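Local coordinates for protein copper-containing nitrite reductase (Thermus scotoductus, PDB 6HBE) that probably reduces nitrite to nitric oxide, working as a copper-containing homotrimer whose chains carry an additional cupredoxin-like domain, at residues L347-Y359 / L363-D377. Numbering follows the deposited sequence.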
# COMPACT_ATOMS: atom_id res chain seq x y z
N LEU C 347 8.25 31.95 0.82
CA LEU C 347 7.45 30.85 0.25
C LEU C 347 6.10 30.85 0.96
O LEU C 347 6.04 31.00 2.17
CB LEU C 347 8.18 29.50 0.44
CG LEU C 347 9.38 29.24 -0.47
CD1 LEU C 347 10.10 27.97 -0.02
CD2 LEU C 347 8.94 29.14 -1.93
N PRO C 348 5.00 30.67 0.21
CA PRO C 348 3.71 30.57 0.90
C PRO C 348 3.60 29.29 1.77
O PRO C 348 4.36 28.35 1.57
CB PRO C 348 2.71 30.53 -0.24
CG PRO C 348 3.45 29.90 -1.35
CD PRO C 348 4.88 30.31 -1.21
N VAL C 349 2.69 29.32 2.74
CA VAL C 349 2.42 28.17 3.61
C VAL C 349 1.17 27.50 3.04
O VAL C 349 0.14 28.13 2.84
CB VAL C 349 2.26 28.63 5.07
CG1 VAL C 349 1.90 27.47 5.98
CG2 VAL C 349 3.55 29.30 5.55
N THR C 350 1.28 26.20 2.71
CA THR C 350 0.20 25.48 2.03
C THR C 350 -0.86 24.91 2.99
O THR C 350 -0.54 24.24 3.98
CB THR C 350 0.79 24.34 1.17
OG1 THR C 350 1.69 24.89 0.20
CG2 THR C 350 -0.29 23.61 0.41
N VAL C 351 -2.14 25.14 2.67
CA VAL C 351 -3.22 24.36 3.25
C VAL C 351 -3.91 23.60 2.13
O VAL C 351 -4.44 24.21 1.20
CB VAL C 351 -4.23 25.22 4.03
CG1 VAL C 351 -5.39 24.37 4.56
CG2 VAL C 351 -3.52 25.90 5.19
N GLN C 352 -3.88 22.26 2.21
CA GLN C 352 -4.55 21.42 1.20
C GLN C 352 -5.99 21.14 1.57
O GLN C 352 -6.29 20.85 2.72
CB GLN C 352 -3.83 20.06 1.07
CG GLN C 352 -2.39 20.14 0.66
CD GLN C 352 -1.76 18.76 0.45
OE1 GLN C 352 -2.14 17.80 1.11
NE2 GLN C 352 -0.82 18.67 -0.46
N MET C 353 -6.87 21.20 0.58
CA MET C 353 -8.18 20.55 0.65
C MET C 353 -7.98 19.16 0.03
O MET C 353 -7.55 19.07 -1.11
CB MET C 353 -9.24 21.33 -0.14
CG MET C 353 -9.48 22.75 0.36
SD MET C 353 -9.51 23.92 -1.02
CE MET C 353 -10.38 25.30 -0.24
N VAL C 354 -8.25 18.10 0.80
CA VAL C 354 -7.93 16.73 0.37
C VAL C 354 -8.79 15.71 1.13
O VAL C 354 -8.85 15.74 2.36
CB VAL C 354 -6.40 16.44 0.46
CG1 VAL C 354 -5.83 16.70 1.84
CG2 VAL C 354 -6.05 15.01 -0.00
N GLY C 355 -9.46 14.81 0.40
CA GLY C 355 -10.39 13.85 1.02
C GLY C 355 -11.46 14.49 1.90
O GLY C 355 -11.73 14.00 3.00
N ASN C 356 -12.07 15.58 1.40
CA ASN C 356 -13.06 16.37 2.17
C ASN C 356 -12.54 16.74 3.56
O ASN C 356 -13.22 16.52 4.57
CB ASN C 356 -14.42 15.67 2.25
CG ASN C 356 -15.17 15.63 0.92
OD1 ASN C 356 -14.62 15.91 -0.15
ND2 ASN C 356 -16.45 15.31 1.00
N SER C 357 -11.31 17.25 3.59
CA SER C 357 -10.69 17.73 4.82
C SER C 357 -9.68 18.80 4.51
O SER C 357 -9.29 18.97 3.36
CB SER C 357 -10.04 16.59 5.63
OG SER C 357 -8.80 16.14 5.09
N PHE C 358 -9.24 19.53 5.56
CA PHE C 358 -8.19 20.52 5.44
C PHE C 358 -6.92 19.99 6.11
O PHE C 358 -6.98 19.52 7.23
CB PHE C 358 -8.58 21.88 6.08
CG PHE C 358 -9.78 22.53 5.45
CD1 PHE C 358 -9.69 23.18 4.23
CD2 PHE C 358 -11.04 22.48 6.08
CE1 PHE C 358 -10.80 23.78 3.65
CE2 PHE C 358 -12.15 23.08 5.52
CZ PHE C 358 -12.03 23.73 4.29
N TYR C 359 -5.77 20.11 5.42
CA TYR C 359 -4.48 19.60 5.92
C TYR C 359 -3.37 20.63 5.80
O TYR C 359 -3.03 21.03 4.69
CB TYR C 359 -4.07 18.32 5.15
CG TYR C 359 -2.83 17.66 5.70
CD1 TYR C 359 -2.87 16.95 6.90
CD2 TYR C 359 -1.62 17.79 5.05
CE1 TYR C 359 -1.72 16.37 7.42
CE2 TYR C 359 -0.46 17.20 5.57
CZ TYR C 359 -0.53 16.48 6.75
OH TYR C 359 0.61 15.90 7.25
N LEU C 363 -3.35 25.41 11.85
CA LEU C 363 -2.14 26.09 11.37
C LEU C 363 -1.92 27.36 12.22
O LEU C 363 -2.87 28.16 12.39
CB LEU C 363 -2.31 26.43 9.90
CG LEU C 363 -1.17 27.12 9.16
CD1 LEU C 363 0.08 26.25 9.04
CD2 LEU C 363 -1.63 27.55 7.78
N GLU C 364 -0.71 27.52 12.73
CA GLU C 364 -0.27 28.69 13.52
C GLU C 364 0.90 29.38 12.80
O GLU C 364 1.99 28.81 12.68
CB GLU C 364 0.09 28.29 14.95
CG GLU C 364 -1.07 27.63 15.68
CD GLU C 364 -0.80 27.25 17.11
OE1 GLU C 364 0.38 27.00 17.48
OE2 GLU C 364 -1.77 27.15 17.89
N ILE C 365 0.65 30.59 12.28
CA ILE C 365 1.60 31.36 11.46
C ILE C 365 1.90 32.73 12.10
O ILE C 365 1.03 33.30 12.78
CB ILE C 365 1.09 31.60 10.02
CG1 ILE C 365 -0.36 32.07 10.02
CG2 ILE C 365 1.20 30.32 9.18
CD1 ILE C 365 -0.82 32.60 8.68
N PRO C 366 3.13 33.26 11.89
CA PRO C 366 3.44 34.65 12.34
C PRO C 366 2.85 35.70 11.40
O PRO C 366 2.69 35.45 10.20
CB PRO C 366 4.97 34.69 12.30
CG PRO C 366 5.34 33.71 11.22
CD PRO C 366 4.30 32.61 11.28
N VAL C 367 2.53 36.88 11.94
CA VAL C 367 2.05 38.01 11.13
C VAL C 367 2.98 38.28 9.94
O VAL C 367 4.21 38.16 10.05
CB VAL C 367 1.86 39.32 11.95
CG1 VAL C 367 0.67 39.19 12.91
CG2 VAL C 367 3.13 39.72 12.71
N GLY C 368 2.38 38.63 8.80
CA GLY C 368 3.11 38.85 7.55
C GLY C 368 3.09 37.65 6.60
O GLY C 368 3.48 37.77 5.43
N THR C 369 2.63 36.50 7.09
CA THR C 369 2.71 35.24 6.31
C THR C 369 1.56 35.13 5.33
O THR C 369 0.42 35.52 5.62
CB THR C 369 2.71 34.02 7.26
OG1 THR C 369 3.87 34.08 8.09
CG2 THR C 369 2.75 32.67 6.48
N THR C 370 1.85 34.55 4.17
CA THR C 370 0.86 34.29 3.16
C THR C 370 0.54 32.78 3.17
O THR C 370 1.44 31.96 3.04
CB THR C 370 1.38 34.71 1.78
OG1 THR C 370 1.56 36.14 1.75
CG2 THR C 370 0.40 34.31 0.69
N VAL C 371 -0.75 32.47 3.25
CA VAL C 371 -1.27 31.10 3.14
C VAL C 371 -1.77 30.90 1.72
O VAL C 371 -2.47 31.77 1.18
CB VAL C 371 -2.46 30.90 4.12
CG1 VAL C 371 -3.18 29.57 3.90
CG2 VAL C 371 -1.96 31.02 5.54
N GLU C 372 -1.47 29.74 1.13
CA GLU C 372 -2.08 29.35 -0.14
C GLU C 372 -2.94 28.11 0.08
O GLU C 372 -2.39 27.04 0.40
CB GLU C 372 -1.01 29.07 -1.20
CG GLU C 372 -1.56 28.63 -2.57
CD GLU C 372 -0.49 28.47 -3.64
OE1 GLU C 372 0.15 27.38 -3.71
OE2 GLU C 372 -0.27 29.43 -4.42
N PHE C 373 -4.25 28.25 -0.09
CA PHE C 373 -5.17 27.11 -0.20
C PHE C 373 -5.01 26.47 -1.60
O PHE C 373 -4.98 27.18 -2.63
CB PHE C 373 -6.63 27.52 -0.01
CG PHE C 373 -7.02 27.76 1.43
CD1 PHE C 373 -7.43 26.72 2.24
CD2 PHE C 373 -6.95 29.05 1.98
CE1 PHE C 373 -7.78 26.94 3.57
CE2 PHE C 373 -7.29 29.27 3.31
CZ PHE C 373 -7.71 28.23 4.12
N VAL C 374 -4.87 25.13 -1.64
CA VAL C 374 -4.86 24.40 -2.93
C VAL C 374 -5.81 23.22 -2.85
O VAL C 374 -5.81 22.51 -1.85
CB VAL C 374 -3.41 23.96 -3.33
CG1 VAL C 374 -2.77 23.04 -2.29
CG2 VAL C 374 -3.41 23.28 -4.70
N ASN C 375 -6.62 23.00 -3.88
CA ASN C 375 -7.53 21.87 -3.89
C ASN C 375 -6.86 20.65 -4.54
O ASN C 375 -6.67 20.63 -5.75
CB ASN C 375 -8.87 22.19 -4.58
CG ASN C 375 -9.92 21.11 -4.33
OD1 ASN C 375 -9.66 20.10 -3.65
ND2 ASN C 375 -11.10 21.29 -4.90
N GLU C 376 -6.54 19.66 -3.71
CA GLU C 376 -5.95 18.39 -4.20
C GLU C 376 -7.02 17.35 -4.56
O GLU C 376 -6.71 16.37 -5.26
CB GLU C 376 -4.95 17.81 -3.18
CG GLU C 376 -3.60 18.50 -3.09
CD GLU C 376 -2.79 18.55 -4.41
OE1 GLU C 376 -3.04 17.80 -5.40
OE2 GLU C 376 -1.85 19.37 -4.49
N ASP C 377 -8.28 17.53 -4.16
CA ASP C 377 -9.33 16.61 -4.63
C ASP C 377 -9.45 16.80 -6.14
O ASP C 377 -9.26 17.91 -6.66
CB ASP C 377 -10.67 16.80 -3.90
CG ASP C 377 -10.76 16.03 -2.56
OD1 ASP C 377 -10.08 14.98 -2.38
OD2 ASP C 377 -11.52 16.48 -1.66
O HOH W 1 4.62 33.99 3.23
O HOH W 2 -0.40 20.50 -2.69
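Val351 holds CG1 trans to its backbone N (chi1 177°), which lays that methyl against CE1 of Phe373 at 3.6 Å, the two side chains running side by side; its other methyl, CG2, meets Leu363 CD2, also at 3.6 Å. Val349 repeats this torsion two residues earlier, its CG1 lying on the Leu363 methyls and its CG2 on CG2 of Thr369. The Phe373 ring also receives Met353 CE obliquely, while CD1 of Phe358 comes to its edge. Val349, Val351, Met353 and Phe373 lie on one face of a parallel strand pair, 349-353 beside 370-375, laced by alternating backbone bonds such as Val349 N to Thr370 O (2.9 Å) and Val374 N to Val351 O (3.0 Å). Leu363 and Ile365 reach that face from the facing sheet, as expected in a cupredoxin beta-sandwich. On the other face Thr350 CG2 touches Val374 CG1, and a water links Gln352 NE2 to Glu376 OE2, whose charge is also paired with Arg309 of a neighbouring subunit; Gln352 OE1 is hydrogen-bonded to Arg168.

Where the strands end, the Asp377 carboxylate grips the tight turn of Gly355 and Asn356: OD1 takes Gly355 N at 2.9 Å, 29° out of the carboxylate plane, and OD2 takes Asn356 N at 3.2 Å on its syn lone pair. OD2 also accepts from NE2 of the copper ligand His390, making Asp377 a second-shell residue that ties this turn to the metal site. With an alanine here, both turn amides and the His390 imidazole would probably lose this acceptor, and the ligand ring would be held in its orientation less firmly.

Within the sheet, strand 358-359 flanks 349-353 and strand 413-417 flanks 370-375, whereas 363-366 lies in the opposing sheet between 324-326 and 435-443; helix 167-172, which carries Arg168, packs on Val354.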